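Long-range contacts in CalS10 (Micromonospora echinospora, PDB 6UK5), which binds S-adenosylmethionine and is thought to act as an amino pentose methyltransferase in calicheamicin biosynthesis: residues E24-R33 with D170-R181; A55-G64 with F72-E83. All blocks are in the same frame, centred on the assembly; numbering follows the deposited sequence.

Interaction 1 of 2, residues E24-R33 with D170-R181; sequences EVYEAAYRGR and DLVREEGRTVAR. With SAM (S-adenosylmethionine), chain D.
Arg33 and Asp170 meet in a salt-bridge network at one end of this contact, and Glu24 and Arg177 in a second at the other. At the first, Arg33 NE lies 2.6 Å from Asp170 OD1, using the syn lone pair of that oxygen, with a weaker bond to Asp170 OD2. The guanidinium and carboxylate planes are steeply crossed, 74° apart, so the arginine does not form a flat paired bridge. Asp170 OD2 is gripped in turn by Arg181 NH2 at 2.6 Å, and Arg181 NH1 has a second partner in Glu196. A lysine in place of Asp170 would probably leave Arg33 and Arg181 without the carboxylate they share and set a third positive charge beside them. At the other end, Glu24 OE2 sits 2.7 Å from Arg177 NH1 with the two flat groups nearly parallel, 13° apart. Arg177 is extended from CG to NE, which lets NE bond Glu174 OE1 at 2.6 Å while NH2 makes a weak bond to Glu24 O.

All this fastens helix 20-32 across a beta hairpin, strands 165-174 and 177-188 joined by a type II turn from Glu174 to Arg177. Residues 24-32 of the helix run at 72° to strand 177-181, and strand 191-202 extends the sheet, bringing Trp198 against Val25 and Val179.

In the middle, Val25 CG1 makes apolar contact with Val179 CG1 at 3.9 Å. Other methyls lie against guanidinium groups, Val179 CG2 near the rim of one face of Arg177 and Ala29 CB near Arg181 NH1. The methyls of Ala28 and Ala29 both point toward the hairpin.

Polar contact with the ligand comes from the same helix: Tyr26 OH donates to SAM OXT at 2.6 Å, with OXT lying in the plane of the ring at its edge.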
loop_
_atom_site.group_PDB
_atom_site.type_symbol
_atom_site.label_atom_id
_atom_site.label_comp_id
_atom_site.label_asym_id
_atom_site.label_seq_id
_atom_site.Cartn_x
_atom_site.Cartn_y
_atom_site.Cartn_z
ATOM N N GLU A 24 -8.911 -12.392 6.099
ATOM C CA GLU A 24 -9.472 -11.920 4.838
ATOM C C GLU A 24 -8.380 -11.565 3.833
ATOM O O GLU A 24 -8.547 -11.777 2.626
ATOM C CB GLU A 24 -10.370 -10.713 5.108
ATOM C CG GLU A 24 -11.081 -10.156 3.888
ATOM C CD GLU A 24 -11.635 -8.774 4.133
ATOM O OE1 GLU A 24 -11.810 -8.407 5.317
ATOM O OE2 GLU A 24 -11.885 -8.061 3.139
ATOM N N VAL A 25 -7.258 -11.029 4.313
ATOM C CA VAL A 25 -6.182 -10.525 3.469
ATOM C C VAL A 25 -4.959 -11.423 3.487
ATOM O O VAL A 25 -3.998 -11.157 2.750
ATOM C CB VAL A 25 -5.782 -9.094 3.880
ATOM C CG1 VAL A 25 -6.922 -8.123 3.626
ATOM C CG2 VAL A 25 -5.363 -9.060 5.348
ATOM N N TYR A 26 -4.961 -12.480 4.298
ATOM C CA TYR A 26 -3.736 -13.234 4.544
ATOM C C TYR A 26 -3.196 -13.897 3.281
ATOM O O TYR A 26 -1.979 -13.921 3.063
ATOM C CB TYR A 26 -4.019 -14.269 5.636
ATOM C CG TYR A 26 -3.150 -15.495 5.597
ATOM C CD1 TYR A 26 -3.622 -16.687 5.064
ATOM C CD2 TYR A 26 -1.865 -15.471 6.110
ATOM C CE1 TYR A 26 -2.833 -17.816 5.033
ATOM C CE2 TYR A 26 -1.067 -16.593 6.082
ATOM C CZ TYR A 26 -1.555 -17.765 5.546
ATOM O OH TYR A 26 -0.761 -18.888 5.520
ATOM N N GLU A 27 -4.073 -14.419 2.425
ATOM C CA GLU A 27 -3.597 -15.102 1.225
ATOM C C GLU A 27 -3.173 -14.113 0.142
ATOM O O GLU A 27 -2.169 -14.330 -0.546
ATOM C CB GLU A 27 -4.669 -16.050 0.693
ATOM C CG GLU A 27 -5.335 -16.879 1.772
ATOM C CD GLU A 27 -6.303 -17.893 1.204
ATOM O OE1 GLU A 27 -5.873 -18.728 0.376
ATOM O OE2 GLU A 27 -7.497 -17.846 1.578
ATOM N N ALA A 28 -3.939 -13.033 -0.026
ATOM C CA ALA A 28 -3.613 -12.027 -1.029
ATOM C C ALA A 28 -2.152 -11.598 -0.963
ATOM O O ALA A 28 -1.501 -11.426 -1.999
ATOM C CB ALA A 28 -4.523 -10.810 -0.846
ATOM N N ALA A 29 -1.619 -11.418 0.243
ATOM C CA ALA A 29 -0.261 -10.899 0.372
ATOM C C ALA A 29 0.771 -11.897 -0.137
ATOM O O ALA A 29 1.614 -11.563 -0.978
ATOM C CB ALA A 29 0.021 -10.538 1.831
ATOM N N TYR A 30 0.723 -13.131 0.362
ATOM C CA TYR A 30 1.759 -14.099 0.022
ATOM C C TYR A 30 1.653 -14.561 -1.424
ATOM O O TYR A 30 2.671 -14.906 -2.036
ATOM C CB TYR A 30 1.676 -15.271 0.995
ATOM C CG TYR A 30 2.029 -14.852 2.403
ATOM C CD1 TYR A 30 3.343 -14.593 2.769
ATOM C CD2 TYR A 30 1.037 -14.677 3.359
ATOM C CE1 TYR A 30 3.661 -14.194 4.057
ATOM C CE2 TYR A 30 1.343 -14.279 4.646
ATOM C CZ TYR A 30 2.656 -14.036 4.991
ATOM O OH TYR A 30 2.961 -13.637 6.274
ATOM N N ARG A 31 0.443 -14.578 -1.990
ATOM C CA ARG A 31 0.303 -14.873 -3.412
ATOM C C ARG A 31 0.908 -13.764 -4.265
ATOM O O ARG A 31 1.557 -14.040 -5.281
ATOM C CB ARG A 31 -1.168 -15.085 -3.773
ATOM C CG ARG A 31 -1.524 -16.542 -4.043
ATOM C CD ARG A 31 -2.939 -16.700 -4.586
ATOM N NE ARG A 31 -3.935 -16.808 -3.523
ATOM C CZ ARG A 31 -4.290 -17.948 -2.937
ATOM N NH1 ARG A 31 -3.732 -19.098 -3.299
ATOM N NH2 ARG A 31 -5.207 -17.941 -1.980
ATOM N N GLY A 32 0.717 -12.505 -3.864
ATOM C CA GLY A 32 1.292 -11.404 -4.617
ATOM C C GLY A 32 2.807 -11.437 -4.669
ATOM O O GLY A 32 3.407 -11.001 -5.656
ATOM N N ARG A 33 3.448 -11.951 -3.621
ATOM C CA ARG A 33 4.899 -12.087 -3.622
ATOM C C ARG A 33 5.368 -13.357 -4.317
ATOM O O ARG A 33 6.576 -13.516 -4.525
ATOM C CB ARG A 33 5.438 -12.042 -2.190
ATOM C CG ARG A 33 5.497 -10.634 -1.615
ATOM C CD ARG A 33 6.093 -10.606 -0.214
ATOM N NE ARG A 33 6.307 -9.237 0.257
ATOM C CZ ARG A 33 7.487 -8.620 0.299
ATOM N NH1 ARG A 33 8.595 -9.239 -0.091
ATOM N NH2 ARG A 33 7.560 -7.373 0.742
ATOM N N ASP A 170 3.859 -4.148 0.983
ATOM C CA ASP A 170 3.058 -4.754 -0.065
ATOM C C ASP A 170 1.841 -3.892 -0.334
ATOM O O ASP A 170 1.226 -3.358 0.593
ATOM C CB ASP A 170 2.603 -6.164 0.341
ATOM C CG ASP A 170 3.761 -7.099 0.603
ATOM O OD1 ASP A 170 4.285 -7.681 -0.370
ATOM O OD2 ASP A 170 4.152 -7.240 1.783
ATOM N N LEU A 171 1.508 -3.752 -1.611
ATOM C CA LEU A 171 0.293 -3.070 -2.036
ATOM C C LEU A 171 -0.348 -3.935 -3.110
ATOM O O LEU A 171 0.229 -4.097 -4.189
ATOM C CB LEU A 171 0.588 -1.684 -2.601
ATOM C CG LEU A 171 -0.656 -0.867 -2.977
ATOM C CD1 LEU A 171 -1.157 -0.024 -1.797
ATOM C CD2 LEU A 171 -0.437 -0.048 -4.233
ATOM N N VAL A 172 -1.519 -4.499 -2.837
ATOM C CA VAL A 172 -2.286 -5.203 -3.857
ATOM C C VAL A 172 -3.518 -4.353 -4.127
ATOM O O VAL A 172 -4.197 -3.926 -3.186
ATOM C CB VAL A 172 -2.676 -6.627 -3.427
ATOM C CG1 VAL A 172 -3.675 -7.223 -4.425
ATOM C CG2 VAL A 172 -1.444 -7.509 -3.305
ATOM N N ARG A 173 -3.809 -4.108 -5.401
ATOM C CA ARG A 173 -4.992 -3.351 -5.795
ATOM C C ARG A 173 -5.974 -4.340 -6.404
ATOM O O ARG A 173 -5.735 -4.870 -7.495
ATOM C CB ARG A 173 -4.665 -2.242 -6.795
ATOM C CG ARG A 173 -5.867 -1.342 -7.126
ATOM C CD ARG A 173 -6.326 -0.609 -5.851
ATOM N NE ARG A 173 -7.300 0.461 -6.060
ATOM C CZ ARG A 173 -8.605 0.272 -6.232
ATOM N NH1 ARG A 173 -9.116 -0.951 -6.231
ATOM N NH2 ARG A 173 -9.406 1.309 -6.397
ATOM N N GLU A 174 -7.066 -4.594 -5.701
ATOM C CA GLU A 174 -8.124 -5.440 -6.218
ATOM C C GLU A 174 -9.277 -4.547 -6.647
ATOM O O GLU A 174 -9.366 -3.381 -6.254
ATOM C CB GLU A 174 -8.610 -6.430 -5.152
ATOM C CG GLU A 174 -7.872 -7.756 -5.090
ATOM C CD GLU A 174 -8.073 -8.470 -3.764
ATOM O OE1 GLU A 174 -9.101 -8.213 -3.095
ATOM O OE2 GLU A 174 -7.200 -9.289 -3.400
ATOM N N GLU A 175 -10.167 -5.104 -7.455
ATOM C CA GLU A 175 -11.376 -4.393 -7.851
ATOM C C GLU A 175 -12.354 -4.458 -6.684
ATOM O O GLU A 175 -12.831 -5.536 -6.317
ATOM C CB GLU A 175 -11.944 -4.952 -9.149
ATOM C CG GLU A 175 -11.091 -4.588 -10.373
ATOM C CD GLU A 175 -10.893 -3.087 -10.519
ATOM O OE1 GLU A 175 -11.829 -2.333 -10.163
ATOM O OE2 GLU A 175 -9.805 -2.676 -10.986
ATOM N N GLY A 176 -12.638 -3.295 -6.104
ATOM C CA GLY A 176 -13.481 -3.145 -4.940
ATOM C C GLY A 176 -12.739 -2.996 -3.626
ATOM O O GLY A 176 -13.375 -2.675 -2.615
ATOM N N ARG A 177 -11.427 -3.225 -3.600
ATOM C CA ARG A 177 -10.646 -2.963 -2.398
ATOM C C ARG A 177 -9.174 -2.863 -2.777
ATOM O O ARG A 177 -8.721 -3.503 -3.730
ATOM C CB ARG A 177 -10.860 -4.022 -1.316
ATOM C CG ARG A 177 -10.377 -5.403 -1.667
ATOM C CD ARG A 177 -10.299 -6.247 -0.418
ATOM N NE ARG A 177 -9.555 -7.477 -0.633
ATOM C CZ ARG A 177 -9.283 -8.355 0.325
ATOM N NH1 ARG A 177 -9.698 -8.135 1.565
ATOM N NH2 ARG A 177 -8.597 -9.450 0.043
ATOM N N THR A 178 -8.435 -2.063 -2.015
ATOM C CA THR A 178 -6.980 -2.025 -2.068
ATOM C C THR A 178 -6.423 -2.359 -0.693
ATOM O O THR A 178 -6.948 -1.902 0.328
ATOM C CB THR A 178 -6.475 -0.657 -2.507
ATOM O OG1 THR A 178 -6.053 0.087 -1.360
ATOM C CG2 THR A 178 -7.587 0.081 -3.182
ATOM N N VAL A 179 -5.360 -3.156 -0.672
ATOM C CA VAL A 179 -4.779 -3.659 0.564
ATOM C C VAL A 179 -3.307 -3.274 0.586
ATOM O O VAL A 179 -2.539 -3.680 -0.296
ATOM C CB VAL A 179 -4.958 -5.180 0.681
ATOM C CG1 VAL A 179 -4.374 -5.695 1.983
ATOM C CG2 VAL A 179 -6.435 -5.537 0.544
ATOM N N ALA A 180 -2.922 -2.488 1.586
ATOM C CA ALA A 180 -1.537 -2.116 1.828
ATOM C C ALA A 180 -1.043 -2.782 3.104
ATOM O O ALA A 180 -1.803 -2.973 4.058
ATOM C CB ALA A 180 -1.380 -0.598 1.946
ATOM N N ARG A 181 0.237 -3.142 3.113
ATOM C CA ARG A 181 0.835 -3.763 4.283
ATOM C C ARG A 181 2.271 -3.293 4.430
ATOM O O ARG A 181 3.028 -3.290 3.454
ATOM C CB ARG A 181 0.817 -5.291 4.203
ATOM C CG ARG A 181 1.089 -5.944 5.551
ATOM C CD ARG A 181 1.561 -7.370 5.404
ATOM N NE ARG A 181 2.900 -7.423 4.829
ATOM C CZ ARG A 181 3.534 -8.544 4.503
ATOM N NH1 ARG A 181 2.940 -9.719 4.676
ATOM N NH2 ARG A 181 4.756 -8.488 3.990
HETATM N N SAM D . -1.010 -24.227 6.502
HETATM C CA SAM D . -1.252 -22.832 6.684
HETATM C C SAM D . -1.021 -22.019 5.373
HETATM O O SAM D . 0.018 -22.251 4.707
HETATM O OXT SAM D . -1.900 -21.181 5.089
HETATM C CB SAM D . -0.354 -22.287 7.803
HETATM C CG SAM D . -0.973 -20.996 8.310
HETATM S SD SAM D . 0.361 -20.135 9.171
HETATM C CE SAM D . -0.255 -18.460 9.141
HETATM C "C5'" SAM D . 0.192 -20.532 10.954
HETATM C "C4'" SAM D . -1.151 -21.073 11.462
HETATM O "O4'" SAM D . -0.912 -21.859 12.643
HETATM C "C3'" SAM D . -2.167 -19.995 11.849
HETATM O "O3'" SAM D . -3.263 -19.982 10.939
HETATM C "C2'" SAM D . -2.639 -20.391 13.262
HETATM O "O2'" SAM D . -4.059 -20.400 13.364
HETATM C "C1'" SAM D . -2.064 -21.795 13.449
HETATM N N9 SAM D . -1.677 -22.114 14.818
HETATM C C8 SAM D . -0.763 -21.460 15.604
HETATM N N7 SAM D . -0.559 -22.022 16.769
HETATM C C5 SAM D . -1.391 -23.129 16.751
HETATM C C6 SAM D . -1.627 -24.158 17.682
HETATM N N6 SAM D . -1.057 -24.212 18.890
HETATM N N1 SAM D . -2.490 -25.137 17.334
HETATM C C2 SAM D . -3.080 -25.077 16.137
HETATM N N3 SAM D . -2.947 -24.153 15.183
HETATM C C4 SAM D . -2.084 -23.203 15.553
#

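Interaction 2 of 2, residues A55-G64 with F72-E83; sequences AARLLDVGCG and FATRFPHVEGLE. With SAM (S-adenosylmethionine), chain D.
This is a buried pairing of two parallel strands, 57-61 and 78-83, joined by helix 67-73 in a beta-alpha-beta crossover in the Rossmann-like methyltransferase sheet, their C-terminal ends at the cofactor. Backbone bonds alternate along it: Leu58 N reaches His78 O at 3.1 Å, Glu80 N reaches Leu58 O at 2.9 Å, Asp60 N donates to Glu80 O, and Leu82 N to Asp60 O at 3.0 Å. The ladder closes on Leu82 O, which receives Cys63 N at 3.2 Å and, weakly, Gly62 N.

On the side facing the crossover helix, Leu58 has CG anti to the backbone N (chi1 -180°), which points the side chain at two aromatic rings. CD1 sits over a face of the Phe72 ring in a CH-pi contact, 4.2 Å from the centroid, and touches Phe76 CE1 at 3.7 Å, while CD2 meets Phe72 CD1. Ile48 of helix 37-51 packs on the same leucine. Asp60, on that side too, has its OD1 held by Thr119. The other face carries Leu59, whose CD1 lies against Leu82 CB, with Phe115 beyond.

Past the strand ends, Gly62 and Gly64 both adopt positive phi, which favours glycine, and they fit a GxGxxA-type loop. Gly64 N bonds Glu83 OE1 at 2.9 Å, coming in from above the carboxylate plane. SAM O3' donates to Glu83 OE2, which also accepts from Ala85 N, while the modelled spacing of OE2 and O2' is doubtful. One carboxylate thus ties the glycine loop to the ribose, and contacts on both oxygens would probably fix the carboxylate's rotation, while Gly62 O weakly holds the SAM amino group.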
loop_
_atom_site.group_PDB
_atom_site.type_symbol
_atom_site.label_atom_id
_atom_site.label_comp_id
_atom_site.label_asym_id
_atom_site.label_seq_id
_atom_site.Cartn_x
_atom_site.Cartn_y
_atom_site.Cartn_z
ATOM N N ALA A 55 -1.503 -44.011 0.400
ATOM C CA ALA A 55 -2.028 -42.960 1.264
ATOM C C ALA A 55 -3.416 -42.518 0.820
ATOM O O ALA A 55 -3.647 -42.254 -0.362
ATOM C CB ALA A 55 -1.071 -41.765 1.259
ATOM N N ALA A 56 -4.342 -42.433 1.780
ATOM C CA ALA A 56 -5.707 -42.021 1.472
ATOM C C ALA A 56 -6.245 -40.972 2.443
ATOM O O ALA A 56 -7.021 -40.097 2.042
ATOM C CB ALA A 56 -6.630 -43.242 1.465
ATOM N N ARG A 57 -5.842 -41.038 3.709
ATOM C CA ARG A 57 -6.317 -40.130 4.749
ATOM C C ARG A 57 -5.205 -39.163 5.134
ATOM O O ARG A 57 -4.112 -39.593 5.521
ATOM C CB ARG A 57 -6.793 -40.909 5.975
ATOM C CG ARG A 57 -8.049 -41.736 5.755
ATOM C CD ARG A 57 -8.283 -42.699 6.912
ATOM N NE ARG A 57 -8.159 -42.054 8.218
ATOM C CZ ARG A 57 -9.085 -41.280 8.779
ATOM N NH1 ARG A 57 -10.224 -41.032 8.147
ATOM N NH2 ARG A 57 -8.866 -40.746 9.973
ATOM N N LEU A 58 -5.486 -37.862 5.036
ATOM C CA LEU A 58 -4.511 -36.827 5.349
ATOM C C LEU A 58 -5.113 -35.787 6.282
ATOM O O LEU A 58 -6.297 -35.453 6.179
ATOM C CB LEU A 58 -4.001 -36.134 4.078
ATOM C CG LEU A 58 -2.961 -35.033 4.308
ATOM C CD1 LEU A 58 -1.958 -35.034 3.170
ATOM C CD2 LEU A 58 -3.588 -33.652 4.442
ATOM N N LEU A 59 -4.280 -35.279 7.190
ATOM C CA LEU A 59 -4.646 -34.216 8.120
ATOM C C LEU A 59 -3.626 -33.094 8.018
ATOM O O LEU A 59 -2.427 -33.325 8.201
ATOM C CB LEU A 59 -4.722 -34.742 9.557
ATOM C CG LEU A 59 -4.797 -33.686 10.663
ATOM C CD1 LEU A 59 -6.156 -33.017 10.694
ATOM C CD2 LEU A 59 -4.489 -34.321 12.011
ATOM N N ASP A 60 -4.097 -31.883 7.731
ATOM C CA ASP A 60 -3.255 -30.694 7.728
ATOM C C ASP A 60 -3.421 -29.996 9.072
ATOM O O ASP A 60 -4.539 -29.629 9.451
ATOM C CB ASP A 60 -3.619 -29.752 6.582
ATOM C CG ASP A 60 -2.609 -28.647 6.401
ATOM O OD1 ASP A 60 -1.515 -28.741 7.001
ATOM O OD2 ASP A 60 -2.917 -27.687 5.662
ATOM N N VAL A 61 -2.314 -29.818 9.786
ATOM C CA VAL A 61 -2.320 -29.280 11.141
ATOM C C VAL A 61 -1.881 -27.824 11.083
ATOM O O VAL A 61 -0.851 -27.501 10.477
ATOM C CB VAL A 61 -1.410 -30.102 12.066
ATOM C CG1 VAL A 61 -1.290 -29.432 13.412
ATOM C CG2 VAL A 61 -1.958 -31.512 12.224
ATOM N N GLY A 62 -2.657 -26.949 11.717
ATOM C CA GLY A 62 -2.468 -25.523 11.554
ATOM C C GLY A 62 -2.764 -25.121 10.124
ATOM O O GLY A 62 -2.016 -24.354 9.512
ATOM N N CYS A 63 -3.877 -25.632 9.590
ATOM C CA CYS A 63 -4.202 -25.439 8.182
ATOM C C CYS A 63 -4.523 -23.989 7.849
ATOM O O CYS A 63 -4.440 -23.604 6.679
ATOM C CB CYS A 63 -5.382 -26.328 7.786
ATOM S SG CYS A 63 -6.922 -25.980 8.673
ATOM N N GLY A 64 -4.895 -23.183 8.838
ATOM C CA GLY A 64 -5.213 -21.792 8.560
ATOM C C GLY A 64 -6.424 -21.689 7.656
ATOM O O GLY A 64 -7.495 -22.230 7.951
ATOM N N PHE A 72 -4.868 -30.608 -1.592
ATOM C CA PHE A 72 -4.756 -31.967 -1.072
ATOM C C PHE A 72 -6.029 -32.761 -1.337
ATOM O O PHE A 72 -5.973 -33.968 -1.604
ATOM C CB PHE A 72 -4.450 -31.942 0.429
ATOM C CG PHE A 72 -2.999 -31.691 0.759
ATOM C CD1 PHE A 72 -2.646 -30.764 1.726
ATOM C CD2 PHE A 72 -1.992 -32.396 0.116
ATOM C CE1 PHE A 72 -1.316 -30.536 2.036
ATOM C CE2 PHE A 72 -0.662 -32.170 0.422
ATOM C CZ PHE A 72 -0.325 -31.241 1.384
ATOM N N ALA A 73 -7.192 -32.101 -1.263
ATOM C CA ALA A 73 -8.456 -32.805 -1.459
ATOM C C ALA A 73 -8.566 -33.383 -2.863
ATOM O O ALA A 73 -9.145 -34.460 -3.050
ATOM C CB ALA A 73 -9.632 -31.865 -1.182
ATOM N N THR A 74 -8.012 -32.691 -3.862
ATOM C CA THR A 74 -7.994 -33.207 -5.225
ATOM C C THR A 74 -7.063 -34.403 -5.384
ATOM O O THR A 74 -7.101 -35.061 -6.430
ATOM C CB THR A 74 -7.559 -32.117 -6.209
ATOM O OG1 THR A 74 -6.132 -31.984 -6.177
ATOM C CG2 THR A 74 -8.197 -30.776 -5.854
ATOM N N ARG A 75 -6.239 -34.697 -4.378
ATOM C CA ARG A 75 -5.204 -35.715 -4.473
ATOM C C ARG A 75 -5.394 -36.877 -3.509
ATOM O O ARG A 75 -4.850 -37.956 -3.763
ATOM C CB ARG A 75 -3.827 -35.073 -4.229
ATOM C CG ARG A 75 -3.487 -33.965 -5.229
ATOM C CD ARG A 75 -3.187 -34.500 -6.623
ATOM N NE ARG A 75 -2.153 -35.531 -6.600
ATOM C CZ ARG A 75 -0.847 -35.282 -6.646
ATOM N NH1 ARG A 75 -0.400 -34.033 -6.724
ATOM N NH2 ARG A 75 0.019 -36.282 -6.615
ATOM N N PHE A 76 -6.140 -36.694 -2.420
ATOM C CA PHE A 76 -6.394 -37.740 -1.440
ATOM C C PHE A 76 -7.894 -37.893 -1.217
ATOM O O PHE A 76 -8.611 -36.890 -1.110
ATOM C CB PHE A 76 -5.691 -37.432 -0.108
ATOM C CG PHE A 76 -4.193 -37.343 -0.219
ATOM C CD1 PHE A 76 -3.550 -36.118 -0.242
ATOM C CD2 PHE A 76 -3.427 -38.495 -0.311
ATOM C CE1 PHE A 76 -2.174 -36.046 -0.346
ATOM C CE2 PHE A 76 -2.053 -38.423 -0.416
ATOM C CZ PHE A 76 -1.428 -37.201 -0.434
ATOM N N PRO A 77 -8.403 -39.139 -1.148
ATOM C CA PRO A 77 -9.846 -39.341 -0.947
ATOM C C PRO A 77 -10.406 -38.595 0.254
ATOM O O PRO A 77 -11.346 -37.807 0.112
ATOM C CB PRO A 77 -9.965 -40.859 -0.754
ATOM C CG PRO A 77 -8.769 -41.424 -1.428
ATOM C CD PRO A 77 -7.675 -40.419 -1.236
ATOM N N HIS A 78 -9.840 -38.828 1.434
ATOM C CA HIS A 78 -10.304 -38.209 2.669
ATOM C C HIS A 78 -9.242 -37.250 3.181
ATOM O O HIS A 78 -8.058 -37.595 3.248
ATOM C CB HIS A 78 -10.647 -39.254 3.732
ATOM C CG HIS A 78 -11.268 -38.673 4.965
ATOM N ND1 HIS A 78 -11.197 -39.288 6.196
ATOM C CD2 HIS A 78 -11.919 -37.502 5.167
ATOM C CE1 HIS A 78 -11.815 -38.542 7.095
ATOM N NE2 HIS A 78 -12.256 -37.450 6.498
ATOM N N VAL A 79 -9.680 -36.054 3.546
ATOM C CA VAL A 79 -8.802 -34.984 3.996
ATOM C C VAL A 79 -9.480 -34.276 5.158
ATOM O O VAL A 79 -10.707 -34.122 5.172
ATOM C CB VAL A 79 -8.512 -34.024 2.822
ATOM C CG1 VAL A 79 -8.049 -32.688 3.314
ATOM C CG2 VAL A 79 -7.484 -34.636 1.874
ATOM N N GLU A 80 -8.686 -33.846 6.138
ATOM C CA GLU A 80 -9.211 -33.142 7.298
ATOM C C GLU A 80 -8.262 -32.016 7.682
ATOM O O GLU A 80 -7.134 -31.924 7.190
ATOM C CB GLU A 80 -9.423 -34.078 8.498
ATOM C CG GLU A 80 -10.414 -35.204 8.265
ATOM C CD GLU A 80 -10.845 -35.872 9.558
ATOM O OE1 GLU A 80 -10.776 -35.216 10.621
ATOM O OE2 GLU A 80 -11.252 -37.052 9.512
ATOM N N GLY A 81 -8.732 -31.159 8.588
ATOM C CA GLY A 81 -7.954 -30.020 9.021
ATOM C C GLY A 81 -8.050 -29.826 10.520
ATOM O O GLY A 81 -9.008 -30.249 11.170
ATOM N N LEU A 82 -7.025 -29.170 11.059
ATOM C CA LEU A 82 -6.943 -28.850 12.478
ATOM C C LEU A 82 -6.362 -27.450 12.593
ATOM O O LEU A 82 -5.307 -27.165 12.017
ATOM C CB LEU A 82 -6.081 -29.885 13.213
ATOM C CG LEU A 82 -6.014 -29.947 14.743
ATOM C CD1 LEU A 82 -5.321 -28.727 15.321
ATOM C CD2 LEU A 82 -7.397 -30.121 15.360
ATOM N N GLU A 83 -7.050 -26.578 13.325
ATOM C CA GLU A 83 -6.730 -25.156 13.326
ATOM C C GLU A 83 -7.219 -24.537 14.626
ATOM O O GLU A 83 -8.317 -24.848 15.092
ATOM C CB GLU A 83 -7.360 -24.448 12.120
ATOM C CG GLU A 83 -7.193 -22.937 12.118
ATOM C CD GLU A 83 -5.748 -22.496 12.129
ATOM O OE1 GLU A 83 -4.871 -23.283 11.716
ATOM O OE2 GLU A 83 -5.493 -21.357 12.565
HETATM N N SAM D . -1.010 -24.227 6.502
HETATM C CA SAM D . -1.252 -22.832 6.684
HETATM C C SAM D . -1.021 -22.019 5.373
HETATM O O SAM D . 0.018 -22.251 4.707
HETATM O OXT SAM D . -1.900 -21.181 5.089
HETATM C CB SAM D . -0.354 -22.287 7.803
HETATM C CG SAM D . -0.973 -20.996 8.310
HETATM S SD SAM D . 0.361 -20.135 9.171
HETATM C CE SAM D . -0.255 -18.460 9.141
HETATM C "C5'" SAM D . 0.192 -20.532 10.954
HETATM C "C4'" SAM D . -1.151 -21.073 11.462
HETATM O "O4'" SAM D . -0.912 -21.859 12.643
HETATM C "C3'" SAM D . -2.167 -19.995 11.849
HETATM O "O3'" SAM D . -3.263 -19.982 10.939
HETATM C "C2'" SAM D . -2.639 -20.391 13.262
HETATM O "O2'" SAM D . -4.059 -20.400 13.364
HETATM C "C1'" SAM D . -2.064 -21.795 13.449
HETATM N N9 SAM D . -1.677 -22.114 14.818
HETATM C C8 SAM D . -0.763 -21.460 15.604
HETATM N N7 SAM D . -0.559 -22.022 16.769
HETATM C C5 SAM D . -1.391 -23.129 16.751
HETATM C C6 SAM D . -1.627 -24.158 17.682
HETATM N N6 SAM D . -1.057 -24.212 18.890
HETATM N N1 SAM D . -2.490 -25.137 17.334
HETATM C C2 SAM D . -3.080 -25.077 16.137
HETATM N N3 SAM D . -2.947 -24.153 15.183
HETATM C C4 SAM D . -2.084 -23.203 15.553
#

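Interaction 2 lies in the core: a continuous parallel backbone ladder with Leu58 and Leu59 on its two faces, inside the seven-stranded Rossmann-like sheet. Interaction 1 is only partly buried, sets a helix against the hairpin of a different, largely antiparallel sheet, and relies on side-chain ion pairs at its ends with small apolar residues between. They share no helix or strand, and interaction 2 is nested within the chain loop that interaction 1 closes. Their centres are 26 Å apart, yet both reach the same cofactor, at different groups: residues 24-33 hold its carboxylate through a tyrosine, whereas 55-64 and 72-83 deal with its amino group and ribose.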